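Local coordinates for protein peptidase M3B, oligoendopeptidase F (Enterococcus faecium, PDB 2QR4) that probably hydrolyses peptide bonds within oligopeptides as a metal-dependent endopeptidase of the M3 family, at residues 98-103 with 125-130; 27-30 with 35-38; 90-95 with 121-126; 105-108 with 113-116; 233-238 with 247-252. All coordinates share one frame; numbering follows the deposited sequence.

In the fold
Contacts 1 to 4 lie together in a helical region formed by the N-terminal part of the sequence, and contact 5 stands apart, within the region matched by the M3 peptidase family. Contacts 1 and 3 are the nearest pair, their centres about 6 Å apart, and they share Asp125 and Asn126. Contact 4 packs the end of helix 100-109 on the loop leading to helix 117-124, within the span of chain that contact 1 brackets. Contact 2 touches the other three: Leu29 O pairs with Tyr106 OH of contact 4 and Gly27 N with Glu94 OE2 of contact 3. From contact 1 to contact 5 the centres are about 24 Å apart, without touching.

Contact 1 of 5, residues 98-103 with 125-130; sequences LSDDQI and DNRAHV
Arg127, in the loop after helix 117-124, reaches across to the start of helix 100-109 and grips it with one nitrogen, NH2. Its chain leaves CB with CG anti to the backbone N (chi1 -162°), runs extended through CD, and bends at chi3. CB, CG and CD make no close approach to residues 98-103; they serve as a spacer that carries the charge over. NE comes no nearer than 3.7 Å to Asp100 OD1, too far to bond. At the end of the chain NH2 lies 2.9 Å from Asp100 OD1 in a salt bridge that is almost straight at the hydrogen, 174°. The oxygen sits at the edge of the guanidinium, in its plane, while the nitrogen approaches OD1 from above the carboxylate plane, and the two flat groups are turned 49° apart. A weak second bond runs from NH2 to Leu98 O at 3.4 Å. NH1 turns instead to Leu96 O, which lies just before the segment, so one guanidinium ties together a carboxylate and two backbone carbonyls.

The helix start has its own lock. Ser99, the N-cap, accepts from Gln102 N through OG at 3.0 Å, and Gln102 OE1 takes the N-H of Ser99 at 2.8 Å: a capping box. A small hydroxyl suits the cap, and a longer amide can return to the backbone. Asp100, in the first turn, suits the positive end of the helix dipole. Arginine thus acts here as a multiple donor, and its charge probably helps keep Asp100 ionised while the carbonyls anchor the loop.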
# COMPACT_ATOMS: atom_id res chain seq x y z
N LEU A 98 -22.85 7.95 -28.07
CA LEU A 98 -24.08 7.72 -28.80
C LEU A 98 -25.25 7.97 -27.85
O LEU A 98 -25.12 7.83 -26.63
CB LEU A 98 -24.14 6.28 -29.31
CG LEU A 98 -22.97 5.88 -30.21
CD1 LEU A 98 -23.00 4.40 -30.47
CD2 LEU A 98 -23.02 6.66 -31.51
N SER A 99 -26.39 8.34 -28.42
CA SER A 99 -27.62 8.49 -27.64
C SER A 99 -28.27 7.13 -27.40
O SER A 99 -28.21 6.25 -28.27
CB SER A 99 -28.61 9.34 -28.42
OG SER A 99 -29.22 8.53 -29.42
N ASP A 100 -28.90 6.97 -26.24
CA ASP A 100 -29.71 5.78 -25.96
C ASP A 100 -30.48 5.27 -27.19
O ASP A 100 -30.50 4.07 -27.46
CB ASP A 100 -30.69 6.05 -24.82
CG ASP A 100 -30.05 5.89 -23.45
OD1 ASP A 100 -28.81 5.74 -23.39
OD2 ASP A 100 -30.79 5.89 -22.44
N ASP A 101 -31.12 6.17 -27.93
CA ASP A 101 -31.93 5.71 -29.06
C ASP A 101 -31.13 5.32 -30.30
O ASP A 101 -31.61 4.55 -31.13
CB ASP A 101 -33.10 6.66 -29.41
CG ASP A 101 -33.02 8.00 -28.69
OD1 ASP A 101 -33.90 8.85 -28.98
OD2 ASP A 101 -32.10 8.21 -27.85
N GLN A 102 -29.91 5.83 -30.43
CA GLN A 102 -29.00 5.38 -31.49
C GLN A 102 -28.55 3.95 -31.19
O GLN A 102 -28.37 3.13 -32.09
CB GLN A 102 -27.77 6.27 -31.59
CG GLN A 102 -27.94 7.54 -32.39
CD GLN A 102 -26.72 8.44 -32.24
OE1 GLN A 102 -26.44 8.97 -31.16
NE2 GLN A 102 -25.97 8.60 -33.33
N ILE A 103 -28.34 3.67 -29.91
CA ILE A 103 -27.88 2.37 -29.45
C ILE A 103 -28.92 1.28 -29.74
O ILE A 103 -28.58 0.27 -30.36
CB ILE A 103 -27.50 2.42 -27.96
CG1 ILE A 103 -26.30 3.34 -27.75
CG2 ILE A 103 -27.18 1.04 -27.44
CD1 ILE A 103 -25.83 3.44 -26.31
N ASP A 125 -27.28 2.42 -18.30
CA ASP A 125 -27.87 2.74 -17.01
C ASP A 125 -26.85 3.35 -16.07
O ASP A 125 -27.18 3.77 -14.96
CB ASP A 125 -28.44 1.47 -16.35
CG ASP A 125 -29.71 0.99 -17.00
OD1 ASP A 125 -30.04 -0.19 -16.78
OD2 ASP A 125 -30.38 1.77 -17.71
N ASN A 126 -25.60 3.40 -16.50
CA ASN A 126 -24.51 3.80 -15.63
C ASN A 126 -23.85 5.05 -16.19
O ASN A 126 -22.73 5.42 -15.83
CB ASN A 126 -23.50 2.66 -15.57
CG ASN A 126 -22.84 2.54 -14.24
OD1 ASN A 126 -21.68 2.16 -14.15
ND2 ASN A 126 -23.59 2.84 -13.18
N ARG A 127 -24.58 5.68 -17.10
CA ARG A 127 -24.16 6.90 -17.78
C ARG A 127 -23.53 7.91 -16.84
O ARG A 127 -22.51 8.53 -17.17
CB ARG A 127 -25.40 7.52 -18.44
CG ARG A 127 -25.12 8.53 -19.53
CD ARG A 127 -26.41 8.91 -20.26
NE ARG A 127 -26.72 8.06 -21.42
CZ ARG A 127 -26.02 8.04 -22.55
NH1 ARG A 127 -24.93 8.79 -22.68
NH2 ARG A 127 -26.39 7.27 -23.56
N ALA A 128 -24.13 8.07 -15.66
CA ALA A 128 -23.68 9.08 -14.70
C ALA A 128 -22.37 8.72 -14.00
O ALA A 128 -21.77 9.56 -13.35
CB ALA A 128 -24.76 9.34 -13.66
N HIS A 129 -21.92 7.48 -14.14
CA HIS A 129 -20.77 7.04 -13.37
C HIS A 129 -19.64 6.61 -14.27
O HIS A 129 -18.58 6.22 -13.78
CB HIS A 129 -21.15 5.93 -12.40
CG HIS A 129 -22.33 6.28 -11.55
ND1 HIS A 129 -22.25 7.19 -10.51
CD2 HIS A 129 -23.62 5.87 -11.60
CE1 HIS A 129 -23.45 7.31 -9.95
NE2 HIS A 129 -24.29 6.52 -10.58
N VAL A 130 -19.86 6.68 -15.58
CA VAL A 130 -18.77 6.47 -16.53
C VAL A 130 -18.18 7.83 -16.90
O VAL A 130 -18.91 8.80 -17.06
CB VAL A 130 -19.25 5.74 -17.79
CG1 VAL A 130 -18.10 5.59 -18.77
CG2 VAL A 130 -19.83 4.39 -17.42

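Contact 2 of 5, residues 27-30 with 35-38; sequences GTLD and QFLN
Leu29 and Phe36 bury more of their surface than any other residues here, and they meet where the loop 27-30 folds back against helix 33-63. Leu29 CB comes closest to the ring, 4.1 Å from Phe36 CD1, with the leucine methyls scarcely farther off. The carbonyl of Leu29 also comes close, its O 4.0 Å from Phe36 CD1, at an angle that is neither over the face nor at the edge. In Phe36 the ring carbon CG points opposite the backbone N (chi1 -173°), and this brings the CD1 edge of the ring to Leu29 CB and O.

This is a helix-loop-helix connection: the chain leaves helix 22-25, turns through residues 27-30, and enters helix 33-63 with its first turn packed on that loop. Leucine and phenylalanine suit the buried side, where Leu29 also reaches Ile95 and Phe36 meets the ring of Tyr106; the hydroxyl of Tyr106 bonds to Leu29 O and so satisfies that carbonyl.

Gln35 supplies the third large share. Its CB packs against Thr28 O at 3.7 Å, while the chain bends at chi2 (84°) and takes the amide away from the loop, which suits a long polar residue at a partly exposed edge. Thr28 brings OG1 to 4.2 Å from Gln35 CB, but the polar partner of that hydroxyl is His25 O, a bond that holds the threonine to the end of the preceding helix.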
# COMPACT_ATOMS: atom_id res chain seq x y z
N GLY A 27 -13.08 4.71 -31.91
CA GLY A 27 -13.61 5.77 -32.76
C GLY A 27 -14.49 5.32 -33.92
O GLY A 27 -14.83 6.14 -34.77
N THR A 28 -14.87 4.05 -33.94
CA THR A 28 -15.73 3.52 -35.00
C THR A 28 -17.18 3.30 -34.58
O THR A 28 -18.04 3.07 -35.43
CB THR A 28 -15.23 2.18 -35.54
OG1 THR A 28 -15.30 1.19 -34.50
CG2 THR A 28 -13.80 2.29 -36.07
N LEU A 29 -17.45 3.37 -33.29
CA LEU A 29 -18.76 2.97 -32.78
C LEU A 29 -19.93 3.62 -33.51
O LEU A 29 -20.97 2.99 -33.68
CB LEU A 29 -18.88 3.19 -31.27
CG LEU A 29 -17.83 2.42 -30.45
CD1 LEU A 29 -18.18 2.39 -28.96
CD2 LEU A 29 -17.68 1.03 -30.99
N ASP A 30 -19.76 4.87 -33.94
CA ASP A 30 -20.82 5.61 -34.62
C ASP A 30 -20.89 5.33 -36.13
O ASP A 30 -21.67 5.97 -36.83
CB ASP A 30 -20.65 7.11 -34.41
CG ASP A 30 -19.42 7.67 -35.11
OD1 ASP A 30 -19.16 8.88 -34.97
OD2 ASP A 30 -18.70 6.91 -35.79
N GLN A 35 -20.04 -2.21 -37.01
CA GLN A 35 -18.80 -1.77 -36.38
C GLN A 35 -18.95 -1.78 -34.88
O GLN A 35 -17.99 -2.02 -34.14
CB GLN A 35 -18.43 -0.37 -36.86
CG GLN A 35 -17.93 -0.31 -38.29
CD GLN A 35 -19.06 -0.24 -39.32
OE1 GLN A 35 -20.23 -0.48 -39.01
NE2 GLN A 35 -18.71 0.09 -40.55
N PHE A 36 -20.17 -1.51 -34.44
CA PHE A 36 -20.50 -1.46 -33.02
C PHE A 36 -20.41 -2.88 -32.45
O PHE A 36 -19.82 -3.10 -31.40
CB PHE A 36 -21.92 -0.90 -32.86
CG PHE A 36 -22.33 -0.65 -31.44
CD1 PHE A 36 -21.85 0.44 -30.74
CD2 PHE A 36 -23.24 -1.49 -30.82
CE1 PHE A 36 -22.24 0.68 -29.42
CE2 PHE A 36 -23.63 -1.27 -29.50
CZ PHE A 36 -23.13 -0.18 -28.80
N LEU A 37 -20.98 -3.83 -33.18
CA LEU A 37 -20.93 -5.24 -32.81
C LEU A 37 -19.50 -5.73 -32.76
O LEU A 37 -19.11 -6.41 -31.82
CB LEU A 37 -21.75 -6.09 -33.80
CG LEU A 37 -21.79 -7.61 -33.58
CD1 LEU A 37 -22.27 -7.96 -32.18
CD2 LEU A 37 -22.65 -8.30 -34.62
N ASN A 38 -18.72 -5.38 -33.78
CA ASN A 38 -17.34 -5.85 -33.84
C ASN A 38 -16.50 -5.33 -32.67
O ASN A 38 -15.68 -6.05 -32.11
CB ASN A 38 -16.70 -5.51 -35.19
CG ASN A 38 -17.41 -6.19 -36.36
OD1 ASN A 38 -17.89 -7.32 -36.23
ND2 ASN A 38 -17.49 -5.51 -37.49

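Contact 3 of 5, residues 90-95 with 121-126; sequences WFEPEI and QQIVDN
Two helices of a mainly helical fold, 91-95 and 117-124, face each other here through a small apolar seam. Ile123 is its middle. Its CD1 lies 3.7 Å from Ile95 CD1, methyl against methyl, and on the other branch Ile123 CG2 stands 4.2 Å from Ile95 CG2. The two isoleucines cross at about a right angle. Each has CG1 beside the backbone N and CG2 anti to it (chi1 -65° for Ile123, -74° for Ile95), a common conformation for a beta-branched residue in a helix, and it lets both branches of each side chain take part.

Glu92, one turn before Ile95, crosses Ile123 at a slant. Its CG is 4.1 Å from Ile123 CD1, and OE2 is 4.0 Å from Ile123 CG1, van der Waals contact without any polar bond. The chain runs extended beyond CG, which lays CG and the carboxylate along Ile123 CD1 and CG1. A glutamate suits such a partly exposed border because it is apolar at its methylenes and charged at its end.

Ile95 CD1 also rests on one face of the Phe91 ring, toward its rim and 3.3 Å above the ring plane, and Ile103 of helix 100-109 and Phe36 of helix 33-63 close in around Ile95. The backbone register sets Glu92 opposite Ile123, with CA atoms 6.8 Å apart. Such close helix faces joined by branched aliphatic side chains are the ordinary core of an alpha-helical bundle.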
# COMPACT_ATOMS: atom_id res chain seq x y z
N TRP A 90 -11.34 3.24 -23.59
CA TRP A 90 -12.07 4.20 -24.43
C TRP A 90 -13.49 3.70 -24.72
O TRP A 90 -14.37 4.47 -25.12
CB TRP A 90 -11.33 4.42 -25.75
CG TRP A 90 -11.08 3.12 -26.44
CD1 TRP A 90 -9.95 2.36 -26.38
CD2 TRP A 90 -12.00 2.42 -27.29
NE1 TRP A 90 -10.10 1.23 -27.14
CE2 TRP A 90 -11.35 1.24 -27.71
CE3 TRP A 90 -13.30 2.68 -27.75
CZ2 TRP A 90 -11.96 0.30 -28.55
CZ3 TRP A 90 -13.91 1.76 -28.58
CH2 TRP A 90 -13.24 0.58 -28.97
N PHE A 91 -13.70 2.41 -24.49
CA PHE A 91 -14.88 1.70 -24.96
C PHE A 91 -16.23 2.21 -24.42
O PHE A 91 -17.12 2.57 -25.21
CB PHE A 91 -14.68 0.20 -24.70
CG PHE A 91 -15.84 -0.65 -25.09
CD1 PHE A 91 -16.30 -0.67 -26.40
CD2 PHE A 91 -16.47 -1.44 -24.16
CE1 PHE A 91 -17.37 -1.46 -26.76
CE2 PHE A 91 -17.54 -2.24 -24.52
CZ PHE A 91 -17.99 -2.25 -25.82
N GLU A 92 -16.40 2.24 -23.10
CA GLU A 92 -17.67 2.70 -22.51
C GLU A 92 -17.96 4.20 -22.72
O GLU A 92 -19.10 4.59 -23.01
CB GLU A 92 -17.73 2.35 -21.03
CG GLU A 92 -17.57 0.86 -20.75
CD GLU A 92 -17.93 0.47 -19.31
OE1 GLU A 92 -18.21 1.37 -18.48
OE2 GLU A 92 -17.93 -0.74 -19.01
N PRO A 93 -16.96 5.06 -22.53
CA PRO A 93 -17.10 6.46 -22.93
C PRO A 93 -17.57 6.60 -24.37
O PRO A 93 -18.44 7.43 -24.64
CB PRO A 93 -15.68 7.02 -22.76
CG PRO A 93 -15.12 6.18 -21.63
CD PRO A 93 -15.66 4.80 -21.88
N GLU A 94 -17.02 5.81 -25.29
CA GLU A 94 -17.44 5.95 -26.69
C GLU A 94 -18.83 5.40 -26.96
O GLU A 94 -19.57 5.96 -27.75
CB GLU A 94 -16.43 5.34 -27.66
CG GLU A 94 -15.19 6.18 -27.83
CD GLU A 94 -14.46 5.89 -29.13
OE1 GLU A 94 -13.29 6.33 -29.23
OE2 GLU A 94 -15.07 5.23 -30.03
N ILE A 95 -19.19 4.32 -26.28
CA ILE A 95 -20.56 3.83 -26.36
C ILE A 95 -21.48 4.97 -25.95
O ILE A 95 -22.45 5.27 -26.63
CB ILE A 95 -20.80 2.63 -25.43
CG1 ILE A 95 -20.14 1.38 -26.02
CG2 ILE A 95 -22.29 2.38 -25.25
CD1 ILE A 95 -20.05 0.25 -25.03
N GLN A 121 -26.91 -2.59 -21.69
CA GLN A 121 -27.90 -2.01 -20.79
C GLN A 121 -27.26 -1.45 -19.53
O GLN A 121 -27.60 -0.34 -19.11
CB GLN A 121 -28.95 -3.06 -20.40
CG GLN A 121 -30.15 -2.50 -19.67
CD GLN A 121 -31.10 -1.77 -20.60
OE1 GLN A 121 -31.90 -2.40 -21.30
NE2 GLN A 121 -31.01 -0.45 -20.63
N GLN A 122 -26.36 -2.21 -18.92
CA GLN A 122 -25.67 -1.77 -17.71
C GLN A 122 -24.95 -0.48 -17.97
O GLN A 122 -25.02 0.46 -17.16
CB GLN A 122 -24.65 -2.81 -17.24
CG GLN A 122 -25.16 -3.75 -16.16
CD GLN A 122 -26.49 -4.39 -16.51
OE1 GLN A 122 -27.50 -3.71 -16.71
NE2 GLN A 122 -26.50 -5.72 -16.57
N ILE A 123 -24.27 -0.43 -19.10
CA ILE A 123 -23.47 0.73 -19.45
C ILE A 123 -24.35 1.96 -19.58
O ILE A 123 -24.05 2.99 -18.98
CB ILE A 123 -22.66 0.51 -20.72
CG1 ILE A 123 -21.63 -0.60 -20.46
CG2 ILE A 123 -21.98 1.80 -21.13
CD1 ILE A 123 -20.99 -1.10 -21.69
N VAL A 124 -25.45 1.83 -20.33
CA VAL A 124 -26.43 2.90 -20.52
C VAL A 124 -27.04 3.37 -19.20
O VAL A 124 -27.28 4.56 -19.00
CB VAL A 124 -27.55 2.46 -21.50
CG1 VAL A 124 -28.77 3.39 -21.41
CG2 VAL A 124 -27.02 2.40 -22.93
N ASP A 125 -27.28 2.42 -18.30
CA ASP A 125 -27.87 2.74 -17.01
C ASP A 125 -26.85 3.35 -16.07
O ASP A 125 -27.18 3.77 -14.96
CB ASP A 125 -28.44 1.47 -16.35
CG ASP A 125 -29.71 0.99 -17.00
OD1 ASP A 125 -30.04 -0.19 -16.78
OD2 ASP A 125 -30.38 1.77 -17.71
N ASN A 126 -25.60 3.40 -16.50
CA ASN A 126 -24.51 3.80 -15.63
C ASN A 126 -23.85 5.05 -16.19
O ASN A 126 -22.73 5.42 -15.83
CB ASN A 126 -23.50 2.66 -15.57
CG ASN A 126 -22.84 2.54 -14.24
OD1 ASN A 126 -21.68 2.16 -14.15
ND2 ASN A 126 -23.59 2.84 -13.18

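Contact 4 of 5, residues 105-108 with 113-116; sequences QYFK and LEVY
Phe107 and Leu113 face each other across the loop joining two successive helices: helix 100-109 ends, the chain reverses, and helix 117-124 follows.

The main apolar interaction is a CH-pi contact. Leu113 CB lies over the face of the Phe107 ring, 3.8 Å from its centroid and only 9° off the normal, so the methylene sits close to the middle of the ring. The two side chains cross at about a right angle. Leu113 also uses CD1, which lies 3.4 Å from Tyr106 O and packs against Tyr106 CB at 3.9 Å, and thus spans two successive residues of the helix. A flat ring suits this place by offering a broad face to a methylene, and leucine suits its own by branching far enough out to reach the helix as well. Phe107 also meets the ring of Trp104 edge-to-face and touches Ile120.

Among the polar groups, Glu114 bends at chi2 (57°), which brings OE1 to the edge of the Phe107 ring, in its plane, 3.8 Å from CD2; ring and carboxylate planes stand 76° apart. A ring edge carries slightly positive hydrogens, so a carboxylate oxygen is a natural neighbour, though the stronger partner of Glu114 is Arg117, which takes OE2 in a salt bridge.

The backbone of the turn closes with Tyr116 N bonded to Leu113 O at 2.8 Å, and that same carbonyl oxygen stands 3.2 Å from Phe107 CE2.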
# COMPACT_ATOMS: atom_id res chain seq x y z
N GLN A 105 -31.26 1.48 -31.76
CA GLN A 105 -31.50 1.50 -33.20
C GLN A 105 -30.56 0.52 -33.89
O GLN A 105 -30.92 -0.11 -34.89
CB GLN A 105 -31.32 2.92 -33.75
CG GLN A 105 -31.74 3.10 -35.20
CD GLN A 105 -33.01 2.34 -35.55
OE1 GLN A 105 -33.07 1.64 -36.56
NE2 GLN A 105 -34.04 2.47 -34.70
N TYR A 106 -29.35 0.39 -33.34
CA TYR A 106 -28.37 -0.59 -33.82
C TYR A 106 -28.88 -2.01 -33.58
O TYR A 106 -28.61 -2.92 -34.36
CB TYR A 106 -27.05 -0.42 -33.07
CG TYR A 106 -26.11 0.65 -33.58
CD1 TYR A 106 -26.23 1.19 -34.86
CD2 TYR A 106 -25.06 1.10 -32.77
CE1 TYR A 106 -25.34 2.17 -35.31
CE2 TYR A 106 -24.17 2.07 -33.21
CZ TYR A 106 -24.31 2.59 -34.48
OH TYR A 106 -23.41 3.55 -34.88
N PHE A 107 -29.58 -2.20 -32.46
CA PHE A 107 -30.14 -3.50 -32.11
C PHE A 107 -31.24 -3.97 -33.06
O PHE A 107 -31.36 -5.16 -33.33
CB PHE A 107 -30.63 -3.50 -30.66
CG PHE A 107 -29.53 -3.70 -29.65
CD1 PHE A 107 -28.54 -2.75 -29.50
CD2 PHE A 107 -29.48 -4.84 -28.87
CE1 PHE A 107 -27.52 -2.93 -28.57
CE2 PHE A 107 -28.47 -5.02 -27.95
CZ PHE A 107 -27.49 -4.07 -27.80
N LYS A 108 -32.04 -3.03 -33.56
CA LYS A 108 -33.04 -3.38 -34.56
C LYS A 108 -32.34 -3.85 -35.83
O LYS A 108 -32.77 -4.82 -36.46
CB LYS A 108 -33.93 -2.18 -34.89
CG LYS A 108 -35.08 -1.95 -33.92
CD LYS A 108 -36.20 -1.17 -34.58
CE LYS A 108 -36.64 -1.86 -35.87
NZ LYS A 108 -37.78 -1.17 -36.53
N LEU A 113 -26.70 -8.46 -31.96
CA LEU A 113 -26.37 -7.62 -30.80
C LEU A 113 -27.20 -8.01 -29.57
O LEU A 113 -26.83 -7.68 -28.45
CB LEU A 113 -26.62 -6.15 -31.11
CG LEU A 113 -25.52 -5.40 -31.85
CD1 LEU A 113 -26.10 -4.08 -32.33
CD2 LEU A 113 -24.31 -5.16 -30.97
N GLU A 114 -28.31 -8.69 -29.80
CA GLU A 114 -29.19 -9.09 -28.71
C GLU A 114 -28.42 -9.89 -27.65
O GLU A 114 -28.77 -9.89 -26.48
CB GLU A 114 -30.39 -9.87 -29.24
CG GLU A 114 -31.67 -9.70 -28.43
CD GLU A 114 -32.12 -8.24 -28.29
OE1 GLU A 114 -32.13 -7.50 -29.30
OE2 GLU A 114 -32.49 -7.85 -27.17
N VAL A 115 -27.35 -10.56 -28.08
CA VAL A 115 -26.54 -11.36 -27.17
C VAL A 115 -25.87 -10.49 -26.11
O VAL A 115 -25.50 -10.99 -25.04
CB VAL A 115 -25.45 -12.15 -27.92
CG1 VAL A 115 -24.63 -12.96 -26.95
CG2 VAL A 115 -26.07 -13.06 -28.97
N TYR A 116 -25.71 -9.20 -26.42
CA TYR A 116 -25.02 -8.28 -25.52
C TYR A 116 -25.92 -7.24 -24.88
O TYR A 116 -25.45 -6.36 -24.16
CB TYR A 116 -23.89 -7.57 -26.28
CG TYR A 116 -22.84 -8.51 -26.80
CD1 TYR A 116 -22.75 -8.80 -28.15
CD2 TYR A 116 -21.94 -9.12 -25.93
CE1 TYR A 116 -21.79 -9.67 -28.64
CE2 TYR A 116 -20.98 -10.00 -26.41
CZ TYR A 116 -20.91 -10.27 -27.76
OH TYR A 116 -19.96 -11.12 -28.24

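Contact 5 of 5, residues 233-238 with 247-252; sequences SAREAS and SVYDTL
Asp250 OD1 receives both terminal nitrogens of Arg235. NH2 is the nearer at 3.0 Å, in a salt bridge bent to 141° at the hydrogen and approaching on the syn side of the carboxylate, 28° out of its plane; NH1 adds a weak bond of 3.2 Å. Both nitrogens thus converge on a single oxygen. Tyr249, the residue before, lies beneath the arginine's chain: Arg235 CD sits over one face of the ring, 3.8 Å from the centroid and displaced toward the rim, a CH-pi contact, while the guanidinium turns its edge to the ring, with NH1 3.2 Å from Tyr249 CD1.

Two helices, 234-240 and 246-258, follow each other in the chain and are joined here side chain to side chain, within the region matched by the M3 peptidase family. Arginine suits the gap because it is long enough to span it, its first torsion trans (chi1 -174°) and a bend at chi3 turning the head toward Asp250.

Further out, NE of Arg235 is taken by Glu246 in a salt bridge, so the guanidinium lies between two acidic residues, which probably help keep the buried arginine charged. Tyr249 is held at its far end by a bond from OH to Ala443 O, and its ring meets that of Phe503. Ser233 caps helix 234-240, its OG accepting from Glu236 N at 3.1 Å.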
# COMPACT_ATOMS: atom_id res chain seq x y z
N SER A 233 -21.70 7.64 -2.21
CA SER A 233 -20.85 6.99 -1.19
C SER A 233 -20.16 5.74 -1.74
O SER A 233 -20.54 5.21 -2.79
CB SER A 233 -21.68 6.57 0.03
OG SER A 233 -22.58 5.52 -0.33
N ALA A 234 -19.17 5.26 -1.00
CA ALA A 234 -18.46 4.05 -1.39
C ALA A 234 -19.41 2.87 -1.46
O ALA A 234 -19.32 2.03 -2.37
CB ALA A 234 -17.34 3.77 -0.43
N ARG A 235 -20.33 2.81 -0.51
CA ARG A 235 -21.29 1.71 -0.45
C ARG A 235 -22.22 1.71 -1.66
O ARG A 235 -22.37 0.69 -2.33
CB ARG A 235 -22.12 1.76 0.84
CG ARG A 235 -23.03 0.54 1.01
CD ARG A 235 -23.74 0.52 2.34
NE ARG A 235 -24.68 1.63 2.48
CZ ARG A 235 -25.48 1.78 3.54
NH1 ARG A 235 -25.44 0.88 4.51
NH2 ARG A 235 -26.32 2.80 3.61
N GLU A 236 -22.83 2.86 -1.95
CA GLU A 236 -23.69 2.96 -3.12
C GLU A 236 -22.90 2.49 -4.32
O GLU A 236 -23.41 1.75 -5.15
CB GLU A 236 -24.19 4.38 -3.35
CG GLU A 236 -25.21 4.50 -4.49
CD GLU A 236 -25.58 5.94 -4.82
OE1 GLU A 236 -26.78 6.27 -4.73
OE2 GLU A 236 -24.68 6.74 -5.15
N ALA A 237 -21.64 2.89 -4.39
CA ALA A 237 -20.80 2.48 -5.52
C ALA A 237 -20.64 0.96 -5.63
O ALA A 237 -20.82 0.39 -6.70
CB ALA A 237 -19.45 3.17 -5.47
N SER A 238 -20.32 0.29 -4.54
CA SER A 238 -20.14 -1.16 -4.62
C SER A 238 -21.44 -1.90 -4.88
O SER A 238 -21.49 -2.79 -5.72
CB SER A 238 -19.51 -1.70 -3.34
OG SER A 238 -19.28 -3.09 -3.47
N SER A 247 -30.83 0.18 0.75
CA SER A 247 -31.79 -0.19 1.78
C SER A 247 -31.67 -1.65 2.23
O SER A 247 -32.03 -1.95 3.35
CB SER A 247 -33.20 0.05 1.27
OG SER A 247 -33.48 -0.86 0.23
N VAL A 248 -31.20 -2.57 1.39
CA VAL A 248 -31.04 -3.93 1.90
C VAL A 248 -29.98 -3.95 3.00
O VAL A 248 -30.14 -4.64 4.00
CB VAL A 248 -30.80 -5.05 0.82
CG1 VAL A 248 -31.40 -4.68 -0.53
CG2 VAL A 248 -29.36 -5.38 0.71
N TYR A 249 -28.94 -3.14 2.84
CA TYR A 249 -27.86 -3.07 3.82
C TYR A 249 -28.34 -2.41 5.13
O TYR A 249 -28.05 -2.92 6.22
CB TYR A 249 -26.69 -2.29 3.22
CG TYR A 249 -25.30 -2.58 3.75
CD1 TYR A 249 -24.91 -2.22 5.04
CD2 TYR A 249 -24.35 -3.17 2.92
CE1 TYR A 249 -23.59 -2.46 5.50
CE2 TYR A 249 -23.05 -3.43 3.36
CZ TYR A 249 -22.67 -3.07 4.63
OH TYR A 249 -21.37 -3.33 5.02
N ASP A 250 -29.07 -1.30 5.03
CA ASP A 250 -29.61 -0.62 6.24
C ASP A 250 -30.55 -1.53 7.01
O ASP A 250 -30.42 -1.69 8.21
CB ASP A 250 -30.37 0.67 5.89
CG ASP A 250 -29.46 1.76 5.33
OD1 ASP A 250 -28.25 1.77 5.64
OD2 ASP A 250 -29.96 2.61 4.57
N THR A 251 -31.49 -2.14 6.30
CA THR A 251 -32.42 -3.09 6.90
C THR A 251 -31.70 -4.20 7.66
O THR A 251 -32.08 -4.52 8.79
CB THR A 251 -33.31 -3.72 5.84
OG1 THR A 251 -34.11 -2.71 5.24
CG2 THR A 251 -34.19 -4.77 6.45
N LEU A 252 -30.68 -4.78 7.05
CA LEU A 252 -29.89 -5.83 7.70
C LEU A 252 -29.28 -5.33 9.00
O LEU A 252 -29.49 -5.91 10.06
CB LEU A 252 -28.79 -6.37 6.78
CG LEU A 252 -27.78 -7.30 7.46
CD1 LEU A 252 -28.38 -8.71 7.72
CD2 LEU A 252 -26.54 -7.39 6.60